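Local coordinates for MSHA biogenesis protein MshE (PDB 5HTL) that binds cyclic di-GMP through its MshEN domain and takes part in the biogenesis of the MSHA pilus, probably as its cyclic di-GMP-responsive ATPase, at residues Val79-Glu84 against Phe141-Tyr145; Arg89-Leu93 against Ile104-Asp108. One frame throughout, in Å; residues are numbered along the deposited sequence.

How the interactions relate
Both contacts belong to the MshEN region of the chain, and their centres lie 11 Å apart. Interaction 2 falls within the 56 residues that separate the two segments of interaction 1, so its hairpin lies, in sequence, between the two parts that interaction 1 brings together. The two share an apolar seam: Val-79 CG1 is 3.9 Å from Leu-93 CD1, and Tyr-144 CD2 is 4.0 Å from Leu-93 CD2. Phe-141 CE2 also reaches Ala-92 O at 3.4 Å. Interaction 2 alone holds a ligand residue, Asp-108, which meets the bound cyclic di-GMP; interaction 1 packs the last residues of the fragment against the loop before helix 84-90.

Interaction 1. Residues Val79-Glu84 against Phe141-Tyr145; sequences VPLLPE and FDRYY
Tyr-145 is sandwiched between Val-79 and Glu-84 where the end of helix 134-144 in the MshEN domain packs on the 3-10 turn 79-81 and the start of helix 84-90. Val-79 CG1 lies over one face of the Tyr-145 ring, 3.9 Å from its centroid, and Glu-84 CB covers the opposite face at 3.7 Å; both are CH-pi contacts. Val-79 also carries the buried side of the contact. With CG1 anti to the backbone N (chi1 171°), CG1 is directed at Tyr-145, while both methyls rest against CB of Tyr-144; the Val-79 side chain further touches Val-74. On the more open side, Glu-84 stretches along Tyr-145 in the opposite sense, its carboxylate turned only 15° from the ring plane and OE1 3.4 Å from Tyr-145 CB. The charge of that carboxylate is met elsewhere: OE2 forms a salt bridge with Arg-88, which also pairs with Asp-142. The phenol end is anchored by polar bonds. Tyr-145 OH donates to Leu-82 O at 2.6 Å, approaching it 27° out of the carbonyl plane, and accepts a hydrogen bond from a water. Two hydrogen bonds thus fix the hydroxyl, while Val-79 and Glu-84 clasp the ring. The same water donates its second hydrogen bond to Val-79 O at 2.8 Å, bridging that carbonyl to the Tyr-145 hydroxyl.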
loop_
_atom_site.group_PDB
_atom_site.type_symbol
_atom_site.label_atom_id
_atom_site.label_comp_id
_atom_site.label_asym_id
_atom_site.label_seq_id
_atom_site.Cartn_x
_atom_site.Cartn_y
_atom_site.Cartn_z
ATOM N N VAL A 79 2.544 13.886 14.184
ATOM C CA VAL A 79 2.471 14.925 13.155
ATOM C C VAL A 79 3.779 15.718 12.984
ATOM O O VAL A 79 4.286 15.808 11.868
ATOM C CB VAL A 79 1.274 15.884 13.379
ATOM C CG1 VAL A 79 1.346 17.073 12.434
ATOM C CG2 VAL A 79 -0.044 15.139 13.226
ATOM N N PRO A 80 4.343 16.265 14.087
ATOM C CA PRO A 80 5.549 17.096 13.951
ATOM C C PRO A 80 6.802 16.436 13.374
ATOM O O PRO A 80 7.753 17.171 13.090
ATOM C CB PRO A 80 5.838 17.539 15.396
ATOM C CG PRO A 80 5.038 16.647 16.264
ATOM C CD PRO A 80 3.827 16.313 15.469
ATOM N N LEU A 81 6.833 15.118 13.237
ATOM C CA LEU A 81 7.988 14.432 12.671
ATOM C C LEU A 81 8.310 14.928 11.259
ATOM O O LEU A 81 9.463 14.897 10.818
ATOM C CB LEU A 81 7.771 12.920 12.692
ATOM C CG LEU A 81 7.563 12.399 14.116
ATOM C CD1 LEU A 81 7.204 10.924 14.148
ATOM C CD2 LEU A 81 8.783 12.672 14.994
ATOM N N LEU A 82 7.280 15.380 10.551
ATOM C CA LEU A 82 7.475 16.053 9.275
ATOM C C LEU A 82 7.224 17.536 9.501
ATOM O O LEU A 82 6.129 17.928 9.898
ATOM C CB LEU A 82 6.483 15.500 8.254
ATOM C CG LEU A 82 6.559 15.993 6.811
ATOM C CD1 LEU A 82 7.887 15.610 6.211
ATOM C CD2 LEU A 82 5.422 15.395 5.998
ATOM N N PRO A 83 8.244 18.382 9.280
ATOM C CA PRO A 83 8.017 19.811 9.505
ATOM C C PRO A 83 6.903 20.350 8.607
ATOM O O PRO A 83 6.723 19.852 7.485
ATOM C CB PRO A 83 9.363 20.443 9.134
ATOM C CG PRO A 83 10.361 19.333 9.315
ATOM C CD PRO A 83 9.634 18.090 8.898
ATOM N N GLU A 84 6.182 21.352 9.104
ATOM C CA GLU A 84 5.030 21.900 8.408
ATOM C C GLU A 84 5.332 22.320 6.974
ATOM O O GLU A 84 4.529 22.073 6.075
ATOM C CB GLU A 84 4.440 23.079 9.178
ATOM C CG GLU A 84 3.140 23.589 8.570
ATOM C CD GLU A 84 2.573 24.774 9.309
ATOM O OE1 GLU A 84 3.066 25.075 10.423
ATOM O OE2 GLU A 84 1.646 25.416 8.772
ATOM N N PHE A 141 -3.500 20.208 8.205
ATOM C CA PHE A 141 -2.338 21.072 8.443
ATOM C C PHE A 141 -2.682 22.232 9.373
ATOM O O PHE A 141 -1.894 22.583 10.251
ATOM C CB PHE A 141 -1.786 21.626 7.121
ATOM C CG PHE A 141 -1.318 20.565 6.158
ATOM C CD1 PHE A 141 -1.455 20.762 4.789
ATOM C CD2 PHE A 141 -0.742 19.386 6.613
ATOM C CE1 PHE A 141 -1.030 19.790 3.877
ATOM C CE2 PHE A 141 -0.319 18.404 5.705
ATOM C CZ PHE A 141 -0.462 18.615 4.342
ATOM N N ASP A 142 -3.854 22.819 9.170
ATOM C CA ASP A 142 -4.289 23.972 9.956
ATOM C C ASP A 142 -4.594 23.573 11.396
ATOM O O ASP A 142 -4.443 24.370 12.330
ATOM C CB ASP A 142 -5.523 24.606 9.308
ATOM C CG ASP A 142 -5.231 25.178 7.936
ATOM O OD1 ASP A 142 -4.056 25.507 7.668
ATOM O OD2 ASP A 142 -6.175 25.307 7.125
ATOM N N ARG A 143 -4.999 22.321 11.553
ATOM C CA ARG A 143 -5.485 21.759 12.805
ATOM C C ARG A 143 -4.355 21.228 13.683
ATOM O O ARG A 143 -4.369 21.401 14.910
ATOM C CB ARG A 143 -6.461 20.623 12.466
ATOM C CG ARG A 143 -7.074 19.880 13.628
ATOM C CD ARG A 143 -8.356 19.181 13.184
ATOM N NE ARG A 143 -8.127 17.880 12.549
ATOM C CZ ARG A 143 -8.487 17.565 11.306
ATOM N NH1 ARG A 143 -9.094 18.454 10.537
ATOM N NH2 ARG A 143 -8.236 16.354 10.830
ATOM N N TYR A 144 -3.370 20.594 13.052
ATOM C CA TYR A 144 -2.353 19.848 13.780
ATOM C C TYR A 144 -1.001 20.548 13.914
ATOM O O TYR A 144 -0.149 20.097 14.681
ATOM C CB TYR A 144 -2.161 18.468 13.153
ATOM C CG TYR A 144 -3.400 17.603 13.220
ATOM C CD1 TYR A 144 -3.938 17.224 14.445
ATOM C CD2 TYR A 144 -4.036 17.166 12.065
ATOM C CE1 TYR A 144 -5.074 16.435 14.516
ATOM C CE2 TYR A 144 -5.173 16.380 12.128
ATOM C CZ TYR A 144 -5.686 16.017 13.355
ATOM O OH TYR A 144 -6.816 15.229 13.418
ATOM N N TYR A 145 -0.791 21.616 13.155
ATOM C CA TYR A 145 0.418 22.419 13.310
ATOM C C TYR A 145 0.083 23.718 14.026
ATOM O O TYR A 145 -1.083 24.009 14.275
ATOM C CB TYR A 145 1.076 22.716 11.960
ATOM C CG TYR A 145 1.737 21.517 11.319
ATOM C CD1 TYR A 145 2.960 21.041 11.780
ATOM C CD2 TYR A 145 1.144 20.865 10.245
ATOM C CE1 TYR A 145 3.572 19.951 11.193
ATOM C CE2 TYR A 145 1.741 19.772 9.654
ATOM C CZ TYR A 145 2.954 19.319 10.127
ATOM O OH TYR A 145 3.541 18.236 9.527
HETATM O O HOH W 1 3.094 15.446 9.353
HETATM O O HOH W 2 -0.878 25.450 10.701
#

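Interaction 2. Residues Arg89-Leu93 against Ile104-Asp108; sequences RLRAL and IAMSD. With C2E (9,9'-[(2R,3R,3aS,5S,7aR,9R,10R,10aS,12S,14aR)-3,5,10,12-tetrahydroxy-5,12-dioxidooctahydro-2H,7H-difuro[3,2-d:3',2'-j][1,3,7,9,2,8]tetraoxadiphosphacyclododecine-2,9-diyl]bis(2-amino-1,9-dihydro-6H-purin-6-one)), chain C.
Ala-92 and Met-106 form a non-hydrogen-bonded antiparallel pair and Leu-93 and Ala-105 the adjoining hydrogen-bonded pair, in which Leu-93 N gives to Ala-105 O and Ala-105 N to Leu-93 O, both at 2.9 Å. The pairing of this beta hairpin runs on past the strands, for Ser-107 N donates to Arg-91 O at 3.2 Å, nearly in line with that carbonyl. Arg-91, with positive phi (49°), is the C-prime residue of a Schellman motif that ends helix 84-90 and turns the chain into strand 92-98. On one face of the hairpin Ala-92 CB touches both Met-106 CG (3.9 Å) and Ile-104 CG2; Met-106 is a selenomethionine, whose bent chain brings CE to Leu-90 O. Beyond the strands, Ser-107 OG sits over one face of the Arg-91 guanidinium, 3.3 Å above its plane, without a hydrogen bond to NE; Arg-91 NH1 instead makes a salt bridge to Glu-134. With CG of Asp-108 anti to the backbone N (chi1 -173°), the carboxylate reaches out to the ligand, and OD1 accepts a hydrogen bond of 2.9 Å from the exocyclic amine N21 of a cyclic di-GMP guanine, so the loop leaving strand 101-106 contributes one hydrogen-bonding residue to the pocket. Leu-93 and Ser-107 lean on helix 134-144, Leu-90 and Ile-104 on helix 112-121, and strand 126-131 pairs with the far edge of 101-106.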
loop_
_atom_site.group_PDB
_atom_site.type_symbol
_atom_site.label_atom_id
_atom_site.label_comp_id
_atom_site.label_asym_id
_atom_site.label_seq_id
_atom_site.Cartn_x
_atom_site.Cartn_y
_atom_site.Cartn_z
ATOM N N ARG A 89 4.229 21.284 1.345
ATOM C CA ARG A 89 4.787 21.145 -0.009
ATOM C C ARG A 89 4.410 19.819 -0.649
ATOM O O ARG A 89 4.046 19.767 -1.830
ATOM C CB ARG A 89 6.316 21.264 -0.005
ATOM C CG ARG A 89 6.948 21.093 -1.404
ATOM C CD ARG A 89 7.504 19.686 -1.583
ATOM N NE ARG A 89 7.869 19.305 -2.952
ATOM C CZ ARG A 89 7.067 18.666 -3.804
ATOM N NH1 ARG A 89 5.827 18.347 -3.456
ATOM N NH2 ARG A 89 7.504 18.347 -5.015
ATOM N N LEU A 90 4.488 18.749 0.145
ATOM C CA LEU A 90 4.337 17.386 -0.341
ATOM C C LEU A 90 2.901 16.897 -0.254
ATOM O O LEU A 90 2.590 15.791 -0.720
ATOM C CB LEU A 90 5.240 16.460 0.481
ATOM C CG LEU A 90 6.734 16.743 0.339
ATOM C CD1 LEU A 90 7.541 15.954 1.360
ATOM C CD2 LEU A 90 7.170 16.386 -1.071
ATOM N N ARG A 91 2.028 17.709 0.336
ATOM C CA ARG A 91 0.642 17.324 0.627
ATOM C C ARG A 91 0.596 15.959 1.320
ATOM O O ARG A 91 -0.072 15.023 0.867
ATOM C CB ARG A 91 -0.235 17.393 -0.627
ATOM C CG ARG A 91 -0.285 18.809 -1.232
ATOM C CD ARG A 91 -1.061 18.827 -2.544
ATOM N NE ARG A 91 -0.366 18.064 -3.573
ATOM C CZ ARG A 91 -0.903 17.706 -4.736
ATOM N NH1 ARG A 91 -2.145 18.065 -5.033
ATOM N NH2 ARG A 91 -0.195 16.999 -5.600
ATOM N N ALA A 92 1.308 15.877 2.438
ATOM C CA ALA A 92 1.487 14.637 3.198
ATOM C C ALA A 92 1.398 14.955 4.673
ATOM O O ALA A 92 1.947 15.953 5.123
ATOM C CB ALA A 92 2.838 14.028 2.880
ATOM N N LEU A 93 0.700 14.114 5.423
ATOM C CA LEU A 93 0.550 14.283 6.866
ATOM C C LEU A 93 0.858 12.979 7.577
ATOM O O LEU A 93 0.258 11.948 7.277
ATOM C CB LEU A 93 -0.887 14.696 7.199
ATOM C CG LEU A 93 -1.235 14.959 8.671
ATOM C CD1 LEU A 93 -0.549 16.236 9.113
ATOM C CD2 LEU A 93 -2.738 15.086 8.888
ATOM N N ILE A 104 1.194 7.570 6.729
ATOM C CA ILE A 104 1.198 8.883 6.097
ATOM C C ILE A 104 0.014 9.022 5.151
ATOM O O ILE A 104 -0.148 8.236 4.216
ATOM C CB ILE A 104 2.511 9.122 5.316
ATOM C CG1 ILE A 104 3.721 9.001 6.257
ATOM C CG2 ILE A 104 2.492 10.492 4.626
ATOM C CD1 ILE A 104 5.052 9.339 5.609
ATOM N N ALA A 105 -0.805 10.039 5.408
ATOM C CA ALA A 105 -1.909 10.381 4.508
ATOM C C ALA A 105 -1.406 11.327 3.433
ATOM O O ALA A 105 -0.750 12.316 3.742
ATOM C CB ALA A 105 -3.057 11.014 5.288
HETATM N N MSE A 106 -1.669 11.019 2.170
HETATM C CA MSE A 106 -1.287 11.907 1.073
HETATM C C MSE A 106 -2.462 12.172 0.170
HETATM O O MSE A 106 -3.334 11.323 0.013
HETATM C CB MSE A 106 -0.185 11.276 0.231
HETATM C CG MSE A 106 1.109 11.087 0.955
HETATM SE SE MSE A 106 2.419 10.380 -0.273
HETATM C CE MSE A 106 2.707 11.940 -1.380
ATOM N N SER A 107 -2.477 13.343 -0.453
ATOM C CA SER A 107 -3.505 13.657 -1.435
ATOM C C SER A 107 -3.183 12.940 -2.741
ATOM O O SER A 107 -4.080 12.568 -3.495
ATOM C CB SER A 107 -3.562 15.159 -1.681
ATOM O OG SER A 107 -2.514 15.549 -2.531
ATOM N N ASP A 108 -1.898 12.734 -3.005
ATOM C CA ASP A 108 -1.484 12.035 -4.219
ATOM C C ASP A 108 -0.379 11.014 -3.955
ATOM O O ASP A 108 0.794 11.291 -4.157
ATOM C CB ASP A 108 -1.054 13.036 -5.296
ATOM C CG ASP A 108 -0.779 12.376 -6.629
ATOM O OD1 ASP A 108 -1.018 11.160 -6.750
ATOM O OD2 ASP A 108 -0.323 13.089 -7.551
HETATM P P1 C2E C . -1.001 4.490 -14.749
HETATM O O2P C2E C . -2.475 4.302 -14.482
HETATM O O1P C2E C . -0.228 3.190 -14.681
HETATM O "O5'" C2E C . -0.848 5.162 -16.171
HETATM C "C5'" C2E C . 0.345 5.635 -16.731
HETATM C "C4'" C2E C . 0.171 6.440 -17.936
HETATM O "O4'" C2E C . -0.409 5.688 -18.958
HETATM C "C3'" C2E C . -0.758 7.600 -17.707
HETATM O "O3'" C2E C . -0.020 8.751 -17.372
HETATM C "C2'" C2E C . -1.489 7.698 -18.891
HETATM O "O2'" C2E C . -0.874 8.653 -19.783
HETATM C "C1'" C2E C . -1.513 6.348 -19.504
HETATM N N9 C2E C . -2.685 5.621 -19.121
HETATM C C8 C2E C . -3.401 5.404 -18.022
HETATM N N7 C2E C . -4.383 4.564 -18.372
HETATM C C5 C2E C . -4.265 4.260 -19.699
HETATM C C6 C2E C . -5.023 3.433 -20.536
HETATM O O6 C2E C . -6.097 2.772 -20.060
HETATM N N1 C2E C . -4.677 3.316 -21.823
HETATM C C2 C2E C . -3.610 3.970 -22.290
HETATM N N2 C2E C . -3.293 3.803 -23.674
HETATM N N3 C2E C . -2.843 4.776 -21.523
HETATM C C4 C2E C . -3.144 4.947 -20.216
HETATM P P11 C2E C . -0.569 9.797 -16.304
HETATM O O21 C2E C . 0.318 11.031 -16.283
HETATM O O11 C2E C . -1.943 10.209 -16.745
HETATM O O5A C2E C . -0.746 9.146 -14.897
HETATM C C5A C2E C . 0.355 8.634 -14.164
HETATM C C4A C2E C . 0.030 7.767 -13.061
HETATM O O4A C2E C . -0.637 8.533 -11.999
HETATM C C3A C2E C . -0.941 6.710 -13.419
HETATM O O3A C2E C . -0.345 5.455 -13.681
HETATM C C2A C2E C . -1.874 6.619 -12.279
HETATM O O2A C2E C . -1.482 5.728 -11.313
HETATM C C1A C2E C . -1.888 7.975 -11.671
HETATM N N91 C2E C . -2.886 8.932 -12.130
HETATM C C81 C2E C . -3.493 9.014 -13.330
HETATM N N71 C2E C . -4.319 10.075 -13.345
HETATM C C51 C2E C . -4.233 10.690 -12.141
HETATM C C61 C2E C . -4.818 11.817 -11.552
HETATM O O61 C2E C . -5.725 12.612 -12.231
HETATM N N11 C2E C . -4.495 12.144 -10.302
HETATM C C21 C2E C . -3.624 11.419 -9.607
HETATM N N21 C2E C . -3.357 11.846 -8.292
HETATM N N31 C2E C . -3.028 10.336 -10.121
HETATM C C41 C2E C . -3.322 9.964 -11.385
HETATM O O HOH W 3 0.329 14.070 -1.988
#